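Local atomic coordinates of UDP-galactopyranose mutase (Deinococcus radiodurans, PDB entry 3HDQ), a protein that is a flavoprotein that binds FAD and UDP-galactopyranose and probably interconverts the pyranose and furanose forms of UDP-galactose. Residues E143-F146 / A147-E151; T89-K92 / D93-E96; V337-P340 / E341-E344. All blocks are in the same frame, centred on the assembly; numbering follows the deposited sequence.

Contact 1 (E143-F146 / A147-E151); sequences EEFF and ASVAE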
ATOM      1  N   GLU A 143      -3.151  31.027  38.359  1.00 32.66           N
ATOM      2  CA  GLU A 143      -1.716  31.060  38.602  1.00 39.78           C
ATOM      3  C   GLU A 143      -1.433  31.105  40.099  1.00 40.75           C
ATOM      4  O   GLU A 143      -0.590  30.362  40.621  1.00 41.57           O
ATOM      5  CB  GLU A 143      -1.083  32.267  37.927  1.00 42.77           C
ATOM      6  CG  GLU A 143       0.423  32.252  38.001  1.00 49.59           C
ATOM      7  CD  GLU A 143       1.057  32.780  36.738  1.00 59.95           C
ATOM      8  OE1 GLU A 143       0.826  33.963  36.410  1.00 65.79           O
ATOM      9  OE2 GLU A 143       1.779  32.008  36.070  1.00 61.05           O
ATOM     10  N   GLU A 144      -2.154  31.975  40.792  1.00 39.24           N
ATOM     11  CA  GLU A 144      -1.984  32.106  42.231  1.00 43.75           C
ATOM     12  C   GLU A 144      -2.403  30.799  42.900  1.00 39.57           C
ATOM     13  O   GLU A 144      -1.727  30.298  43.800  1.00 39.02           O
ATOM     14  CB  GLU A 144      -2.788  33.300  42.743  1.00 41.00           C
ATOM     15  CG  GLU A 144      -2.790  34.466  41.746  1.00 45.50           C
ATOM     16  CD  GLU A 144      -3.377  35.752  42.308  1.00 65.13           C
ATOM     17  OE1 GLU A 144      -2.696  36.410  43.132  1.00 75.51           O
ATOM     18  OE2 GLU A 144      -4.511  36.115  41.908  1.00 57.46           O
ATOM     19  N   PHE A 145      -3.511  30.238  42.431  1.00 34.31           N
ATOM     20  CA  PHE A 145      -3.962  28.935  42.894  1.00 34.49           C
ATOM     21  C   PHE A 145      -2.870  27.875  42.743  1.00 32.64           C
ATOM     22  O   PHE A 145      -2.567  27.168  43.699  1.00 34.12           O
ATOM     23  CB  PHE A 145      -5.223  28.496  42.147  1.00 32.49           C
ATOM     24  CG  PHE A 145      -5.670  27.104  42.489  1.00 31.36           C
ATOM     25  CD1 PHE A 145      -6.410  26.866  43.630  1.00 30.57           C
ATOM     26  CD2 PHE A 145      -5.330  26.031  41.678  1.00 28.69           C
ATOM     27  CE1 PHE A 145      -6.818  25.593  43.957  1.00 34.39           C
ATOM     28  CE2 PHE A 145      -5.733  24.752  41.998  1.00 33.35           C
ATOM     29  CZ  PHE A 145      -6.484  24.530  43.137  1.00 29.61           C
ATOM     30  N   PHE A 146      -2.291  27.764  41.547  1.00 32.73           N
ATOM     31  CA  PHE A 146      -1.203  26.796  41.305  1.00 37.37           C
ATOM     32  C   PHE A 146      -0.039  27.029  42.279  1.00 37.21           C
ATOM     33  O   PHE A 146       0.477  26.087  42.890  1.00 35.69           O
ATOM     34  CB  PHE A 146      -0.691  26.870  39.859  1.00 29.65           C
ATOM     35  CG  PHE A 146      -1.570  26.166  38.851  1.00 33.87           C
ATOM     36  CD1 PHE A 146      -2.345  25.072  39.220  1.00 29.10           C
ATOM     37  CD2 PHE A 146      -1.595  26.582  37.523  1.00 29.41           C
ATOM     38  CE1 PHE A 146      -3.144  24.422  38.290  1.00 27.07           C
ATOM     39  CE2 PHE A 146      -2.388  25.925  36.582  1.00 26.07           C
ATOM     40  CZ  PHE A 146      -3.165  24.849  36.972  1.00 30.02           C
ATOM     41  N   ALA A 147       0.362  28.291  42.409  1.00 32.05           N
ATOM     42  CA  ALA A 147       1.392  28.697  43.359  1.00 40.64           C
ATOM     43  C   ALA A 147       1.107  28.174  44.766  1.00 37.78           C
ATOM     44  O   ALA A 147       2.014  27.738  45.473  1.00 39.65           O
ATOM     45  CB  ALA A 147       1.523  30.220  43.372  1.00 38.10           C
ATOM     46  N   SER A 148      -0.165  28.198  45.154  1.00 38.72           N
ATOM     47  CA  SER A 148      -0.564  27.837  46.513  1.00 29.60           C
ATOM     48  C   SER A 148      -0.591  26.328  46.801  1.00 39.75           C
ATOM     49  O   SER A 148      -0.645  25.928  47.964  1.00 37.91           O
ATOM     50  CB  SER A 148      -1.934  28.443  46.842  1.00 35.10           C
ATOM     51  OG  SER A 148      -2.994  27.561  46.488  1.00 36.19           O
ATOM     52  N   VAL A 149      -0.581  25.485  45.769  1.00 37.75           N
ATOM     53  CA  VAL A 149      -0.566  24.039  46.012  1.00 32.25           C
ATOM     54  C   VAL A 149       0.769  23.411  45.607  1.00 35.24           C
ATOM     55  O   VAL A 149       1.088  22.285  45.992  1.00 33.25           O
ATOM     56  CB  VAL A 149      -1.725  23.298  45.298  1.00 35.85           C
ATOM     57  CG1 VAL A 149      -3.074  23.671  45.919  1.00 32.47           C
ATOM     58  CG2 VAL A 149      -1.707  23.581  43.801  1.00 32.91           C
ATOM     59  N   ALA A 150       1.548  24.152  44.832  1.00 30.78           N
ATOM     60  CA  ALA A 150       2.819  23.645  44.342  1.00 36.83           C
ATOM     61  C   ALA A 150       3.750  23.263  45.496  1.00 44.15           C
ATOM     62  O   ALA A 150       3.732  23.889  46.563  1.00 46.75           O
ATOM     63  CB  ALA A 150       3.483  24.672  43.426  1.00 30.81           C
ATOM     64  N   GLU A 151       4.454  22.173  45.315  1.00 40.40           N
ATOM     65  CA  GLU A 151       5.458  21.750  46.229  1.00 49.30           C
ATOM     66  C   GLU A 151       6.760  22.227  45.674  1.00 45.82           C
ATOM     67  O   GLU A 151       6.970  22.242  44.500  1.00 47.91           O
ATOM     68  CB  GLU A 151       5.512  20.251  46.301  1.00 45.89           C
ATOM     69  CG  GLU A 151       4.263  19.653  46.687  1.00 42.76           C
ATOM     70  CD  GLU A 151       4.416  18.225  46.932  1.00 51.39           C
ATOM     71  OE1 GLU A 151       3.445  17.559  47.232  1.00 50.16           O
ATOM     72  OE2 GLU A 151       5.528  17.757  46.815  1.00 56.51           O
TER
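Ser-148 turns its hydroxyl back onto the carbonyl of Phe-145 in the last turns of helix 139-149, a C-terminal helix end where the Ser-148 hydroxyl and two weak backbone bonds meet at one oxygen, Phe-145 O. The torsion that places OG is chi1 90°, which sets it between the backbone N and the carbonyl carbon; from there it donates to Phe-145 O at 2.8 Å, arriving close to the carbonyl plane. The two weak bonds to this oxygen come from Val-149 N and from Ser-148 N, whose main acceptor is Glu-144 O, four residues back as in a regular helix. One turn earlier Ala-147 N donates almost straight (171°) to Glu-143 O. Val-149 lies next to this end with CG1 anti to its carbonyl carbon (chi1 -68°); this brings CG2 over the backbone, 3.4 Å from Phe-146 O, while CG1 only grazes the Phe-145 ring, 4.5 Å from CZ and oblique to it. The phenylalanine rings pack on other helices: Phe-145 on Val-129 and Tyr-133 of helix 126-133, and the buried Phe-146 on Val-167 and Leu-171 of helix 159-184, the helix that also carries Phe-175 and Phe-176 of the substrate site. Just past the turn, Glu-151 forms a salt bridge with Arg-169 of that helix. Phe-146 O accepts twice: Val-149 N comes from above the carbonyl plane at 3.1 Å, and Ala-150 N lies nearly in line with the C=O bond, at 2.9 Å.

Contact 2 (T89-K92 / D93-E96); sequences TNSK and DVFE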
ATOM      1  N   THR A  89       4.693  20.849  14.086  1.00 23.64           N
ATOM      2  CA  THR A  89       6.039  21.373  14.228  1.00 26.29           C
ATOM      3  C   THR A  89       6.070  22.884  14.418  1.00 29.45           C
ATOM      4  O   THR A  89       5.112  23.588  14.073  1.00 25.74           O
ATOM      5  CB  THR A  89       6.931  20.986  13.030  1.00 24.45           C
ATOM      6  OG1 THR A  89       8.297  21.319  13.317  1.00 27.90           O
ATOM      7  CG2 THR A  89       6.474  21.706  11.770  1.00 23.71           C
ATOM      8  N   ASN A  90       7.177  23.359  14.991  1.00 24.41           N
ATOM      9  CA  ASN A  90       7.492  24.779  15.027  1.00 28.30           C
ATOM     10  C   ASN A  90       8.533  25.140  13.982  1.00 29.85           C
ATOM     11  O   ASN A  90       8.829  26.319  13.784  1.00 29.76           O
ATOM     12  CB  ASN A  90       7.993  25.189  16.411  1.00 33.21           C
ATOM     13  CG  ASN A  90       6.868  25.328  17.418  1.00 37.22           C
ATOM     14  OD1 ASN A  90       5.873  26.015  17.160  1.00 29.06           O
ATOM     15  ND2 ASN A  90       7.011  24.660  18.567  1.00 28.55           N
ATOM     16  N   SER A  91       9.100  24.129  13.319  1.00 26.29           N
ATOM     17  CA  SER A  91      10.142  24.384  12.328  1.00 26.70           C
ATOM     18  C   SER A  91       9.548  24.578  10.945  1.00 28.63           C
ATOM     19  O   SER A  91       8.962  23.663  10.369  1.00 26.32           O
ATOM     20  CB  SER A  91      11.160  23.254  12.311  1.00 26.29           C
ATOM     21  OG  SER A  91      11.409  22.830  13.641  1.00 36.67           O
ATOM     22  N   LYS A  92       9.722  25.778  10.413  1.00 25.78           N
ATOM     23  CA  LYS A  92       9.176  26.124   9.116  1.00 28.33           C
ATOM     24  C   LYS A  92       9.843  25.291   8.019  1.00 34.48           C
ATOM     25  O   LYS A  92       9.182  24.865   7.062  1.00 30.62           O
ATOM     26  CB  LYS A  92       9.324  27.630   8.887  1.00 31.62           C
ATOM     27  CG  LYS A  92       8.926  28.155   7.528  1.00 32.47           C
ATOM     28  CD  LYS A  92       9.066  29.674   7.527  1.00 33.91           C
ATOM     29  CE  LYS A  92       8.650  30.287   6.212  1.00 47.03           C
ATOM     30  NZ  LYS A  92       9.504  29.772   5.101  1.00 50.21           N
ATOM     31  N   ASP A  93      11.139  25.025   8.181  1.00 29.37           N
ATOM     32  CA  ASP A  93      11.887  24.210   7.223  1.00 28.56           C
ATOM     33  C   ASP A  93      11.432  22.738   7.171  1.00 28.64           C
ATOM     34  O   ASP A  93      11.344  22.155   6.091  1.00 28.27           O
ATOM     35  CB  ASP A  93      13.396  24.296   7.496  1.00 32.51           C
ATOM     36  CG  ASP A  93      13.779  23.750   8.868  1.00 40.93           C
ATOM     37  OD1 ASP A  93      13.057  24.037   9.853  1.00 42.49           O
ATOM     38  OD2 ASP A  93      14.803  23.033   8.966  1.00 40.94           O
ATOM     39  N   VAL A  94      11.165  22.127   8.323  1.00 25.40           N
ATOM     40  CA  VAL A  94      10.638  20.758   8.336  1.00 24.02           C
ATOM     41  C   VAL A  94       9.282  20.773   7.638  1.00 28.37           C
ATOM     42  O   VAL A  94       9.017  19.947   6.767  1.00 23.97           O
ATOM     43  CB  VAL A  94      10.458  20.189   9.758  1.00 22.83           C
ATOM     44  CG1 VAL A  94       9.650  18.858   9.732  1.00 19.17           C
ATOM     45  CG2 VAL A  94      11.816  19.997  10.426  1.00 23.62           C
ATOM     46  N   PHE A  95       8.434  21.729   8.009  1.00 24.73           N
ATOM     47  CA  PHE A  95       7.125  21.824   7.385  1.00 29.40           C
ATOM     48  C   PHE A  95       7.226  22.009   5.861  1.00 30.18           C
ATOM     49  O   PHE A  95       6.519  21.347   5.098  1.00 29.34           O
ATOM     50  CB  PHE A  95       6.252  22.903   8.035  1.00 26.38           C
ATOM     51  CG  PHE A  95       4.859  22.954   7.478  1.00 32.20           C
ATOM     52  CD1 PHE A  95       4.493  23.938   6.571  1.00 33.47           C
ATOM     53  CD2 PHE A  95       3.926  21.988   7.831  1.00 29.26           C
ATOM     54  CE1 PHE A  95       3.215  23.970   6.040  1.00 28.79           C
ATOM     55  CE2 PHE A  95       2.653  22.006   7.302  1.00 34.35           C
ATOM     56  CZ  PHE A  95       2.293  23.003   6.405  1.00 35.27           C
ATOM     57  N   GLU A  96       8.129  22.869   5.409  1.00 25.88           N
ATOM     58  CA  GLU A  96       8.272  23.067   3.970  1.00 29.22           C
ATOM     59  C   GLU A  96       8.881  21.848   3.256  1.00 28.68           C
ATOM     60  O   GLU A  96       8.449  21.475   2.168  1.00 30.10           O
ATOM     61  CB  GLU A  96       9.024  24.369   3.663  1.00 32.17           C
ATOM     62  CG  GLU A  96       8.215  25.601   4.113  1.00 36.07           C
ATOM     63  CD  GLU A  96       8.748  26.923   3.598  1.00 38.81           C
ATOM     64  OE1 GLU A  96       9.976  27.050   3.398  1.00 42.89           O
ATOM     65  OE2 GLU A  96       7.927  27.841   3.402  1.00 41.75           O
TER
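The ring of Phe-95 is carried on a CB that meets Thr-89 CG2 at 3.9 Å; CG anti to the backbone N (chi1 -176°) directs the ring to Trp-104 and Tyr-214, with both of which it is stacked. The other flat group, the Glu-96 carboxylate, takes Lys-92 NZ close to both oxygens, 3.0 Å from OE2 and 3.2 Å from OE1. This is a salt bridge one helical turn apart, its hydrogen bond to OE2 weak; the lysine chain runs extended and bends only at its last torsion, bringing the ammonium back to the acid. Ser-91 CB packs against Val-94 CG2 at 3.8 Å. Thr-89 OG1 accepts from Ser-91 N at 2.9 Å and also bonds to Asp-374 OD1 of helix 373-388. A valine at Thr-89 would probably leave Ser-91 N and Asp-374 without this shared hydroxyl, and the turn less firmly tied to helix 373-388. Ser-91 O then receives Phe-95 N in a nearly straight bond (171°). The Thr-89 to Ser-91 bond makes an ST turn, which passes from strand 88-89 into the N-terminal turn of helix 92-99, with the Thr-89 side chain about 8 Å from the bound FAD.

Contact 3 (V337-P340 / E341-E344); sequences VPRP and ENAE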
ATOM      1  N   VAL A 337      13.237   4.739  27.268  1.00 30.07           N
ATOM      2  CA  VAL A 337      12.759   4.932  28.634  1.00 28.92           C
ATOM      3  C   VAL A 337      13.687   5.881  29.412  1.00 29.34           C
ATOM      4  O   VAL A 337      14.560   5.435  30.154  1.00 32.37           O
ATOM      5  CB  VAL A 337      12.654   3.574  29.363  1.00 27.46           C
ATOM      6  CG1 VAL A 337      12.064   3.743  30.760  1.00 25.95           C
ATOM      7  CG2 VAL A 337      11.824   2.594  28.535  1.00 26.84           C
ATOM      8  N   PRO A 338      13.492   7.201  29.248  1.00 28.37           N
ATOM      9  CA  PRO A 338      14.427   8.165  29.835  1.00 34.27           C
ATOM     10  C   PRO A 338      14.463   8.105  31.374  1.00 35.49           C
ATOM     11  O   PRO A 338      13.489   8.445  32.040  1.00 35.45           O
ATOM     12  CB  PRO A 338      13.889   9.520  29.338  1.00 27.91           C
ATOM     13  CG  PRO A 338      13.003   9.178  28.175  1.00 25.78           C
ATOM     14  CD  PRO A 338      12.390   7.879  28.546  1.00 26.48           C
ATOM     15  N   ARG A 339      15.587   7.640  31.911  1.00 35.75           N
ATOM     16  CA  ARG A 339      15.876   7.630  33.342  1.00 35.38           C
ATOM     17  C   ARG A 339      17.362   7.323  33.466  1.00 41.13           C
ATOM     18  O   ARG A 339      17.949   6.739  32.552  1.00 40.07           O
ATOM     19  CB  ARG A 339      15.042   6.577  34.077  1.00 29.62           C
ATOM     20  CG  ARG A 339      15.226   5.176  33.568  1.00 30.33           C
ATOM     21  CD  ARG A 339      14.146   4.254  34.099  1.00 37.86           C
ATOM     22  NE  ARG A 339      14.102   4.193  35.560  1.00 35.72           N
ATOM     23  CZ  ARG A 339      14.271   3.073  36.255  1.00 37.69           C
ATOM     24  NH1 ARG A 339      14.502   1.938  35.614  1.00 34.29           N
ATOM     25  NH2 ARG A 339      14.209   3.078  37.580  1.00 38.84           N
ATOM     26  N   PRO A 340      17.982   7.716  34.590  1.00 49.01           N
ATOM     27  CA  PRO A 340      19.442   7.602  34.767  1.00 45.53           C
ATOM     28  C   PRO A 340      20.028   6.202  34.481  1.00 39.86           C
ATOM     29  O   PRO A 340      21.070   6.136  33.830  1.00 39.87           O
ATOM     30  CB  PRO A 340      19.648   8.000  36.232  1.00 44.04           C
ATOM     31  CG  PRO A 340      18.470   8.897  36.541  1.00 44.47           C
ATOM     32  CD  PRO A 340      17.325   8.294  35.777  1.00 44.82           C
ATOM     33  N   GLU A 341      19.387   5.122  34.934  1.00 38.02           N
ATOM     34  CA  GLU A 341      19.925   3.784  34.672  1.00 37.62           C
ATOM     35  C   GLU A 341      19.961   3.445  33.187  1.00 47.13           C
ATOM     36  O   GLU A 341      20.814   2.666  32.755  1.00 46.10           O
ATOM     37  CB  GLU A 341      19.236   2.650  35.474  1.00 39.47           C
ATOM     38  CG  GLU A 341      17.802   2.864  35.874  1.00 41.09           C
ATOM     39  CD  GLU A 341      17.669   3.869  37.005  1.00 46.84           C
ATOM     40  OE1 GLU A 341      17.303   5.029  36.723  1.00 51.07           O
ATOM     41  OE2 GLU A 341      17.954   3.509  38.169  1.00 48.47           O
ATOM     42  N   ASN A 342      19.049   4.027  32.405  1.00 40.82           N
ATOM     43  CA  ASN A 342      19.021   3.762  30.970  1.00 35.49           C
ATOM     44  C   ASN A 342      19.938   4.691  30.157  1.00 34.85           C
ATOM     45  O   ASN A 342      20.554   4.256  29.192  1.00 37.35           O
ATOM     46  CB  ASN A 342      17.585   3.765  30.430  1.00 29.47           C
ATOM     47  CG  ASN A 342      16.746   2.645  31.007  1.00 38.50           C
ATOM     48  OD1 ASN A 342      17.278   1.651  31.512  1.00 36.42           O
ATOM     49  ND2 ASN A 342      15.420   2.799  30.940  1.00 32.79           N
ATOM     50  N   ALA A 343      20.029   5.960  30.545  1.00 34.69           N
ATOM     51  CA  ALA A 343      20.940   6.895  29.885  1.00 39.32           C
ATOM     52  C   ALA A 343      22.378   6.417  30.063  1.00 39.11           C
ATOM     53  O   ALA A 343      23.243   6.644  29.217  1.00 36.25           O
ATOM     54  CB  ALA A 343      20.777   8.301  30.456  1.00 31.14           C
ATOM     55  N   GLU A 344      22.601   5.766  31.199  1.00 38.98           N
ATOM     56  CA  GLU A 344      23.858   5.141  31.554  1.00 42.55           C
ATOM     57  C   GLU A 344      24.206   4.096  30.510  1.00 37.44           C
ATOM     58  O   GLU A 344      25.246   4.164  29.863  1.00 43.53           O
ATOM     59  CB  GLU A 344      23.684   4.472  32.926  1.00 49.85           C
ATOM     60  CG  GLU A 344      24.844   3.628  33.421  1.00 47.12           C
ATOM     61  CD  GLU A 344      25.945   4.462  34.051  1.00 61.06           C
ATOM     62  OE1 GLU A 344      26.089   5.642  33.667  1.00 64.70           O
ATOM     63  OE2 GLU A 344      26.665   3.934  34.928  1.00 61.37           O
TER
HETATM   64  O   HOH W   1      13.910   1.084  32.663  1.00 31.73           O
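Arg-339, at the N-cap position, offers its carbonyl oxygen to two amides of the first turn of helix 340-355, Ala-343 N at 3.0 Å and Asn-342 N from above the carbonyl plane, while Pro-340, which has no N-H to give, fills the first position inside the helix and accepts from Glu-344 N through its own carbonyl.

The Asn-342 amide reaches back past the cap. With CG anti to the carbonyl carbon (chi1 -65°), ND2 donates to Val-337 O at 2.9 Å, on a lone pair in the carbonyl plane and close to the plane of its own amide. The same nitrogen gives to a water at 2.9 Å, and Arg-339 NH1 donates to this water as well, so one molecule ties amide to guanidinium although their planes stand 83° apart. Val-337 CB lies 3.3 Å from Asn-342 ND2, beside the polar link.

This is the N-terminal end of a helix entered from a long strand: residues 337-339 connect strand 320-336 of the mixed sheet to the helix, and Val-337 sits about 4 Å, side chain to side chain, from Trp-184 of the UDP site.

Glu-341 folds over the arginine. Its carboxylate is stacked on the guanidinium with the planes 12° apart, and its CG lies above one face, 3.4 Å from Arg-339 NH1. The salt bridge, Arg-339 NE to Glu-341 OE1 at 3.5 Å, is a matter of charge, since OE1 lies well out of the guanidinium plane and no N-H points at it. Arg-339 NE instead hydrogen-bonds to the carbonyl of Glu-190, and the OE1 side of Glu-341 rests along the proline ring, 3.4 Å from Pro-340 CD.

How the contacts relate
Along the chain the order is contact 2, contact 1, contact 3, each complete before the next begins. They are well separated: centres lie 35 Å apart for contacts 1 and 2 and 30 Å for the other two pairs, with nearest atoms about 19 to 20 Å apart. Contacts 2 and 3 are helix starts, of 92-99 and 340-355, whereas contact 1 is the end of 139-149. Contact 2 belongs to the Rossmann-like part of the chain, on the FAD side; contact 3 follows the long strand 320-336 of the mixed sheet. Contact 1 is a surface contact. The three are independent local helix-end contacts, 1 and 3 lying near substrate-site residues through Phe-146 and Val-337.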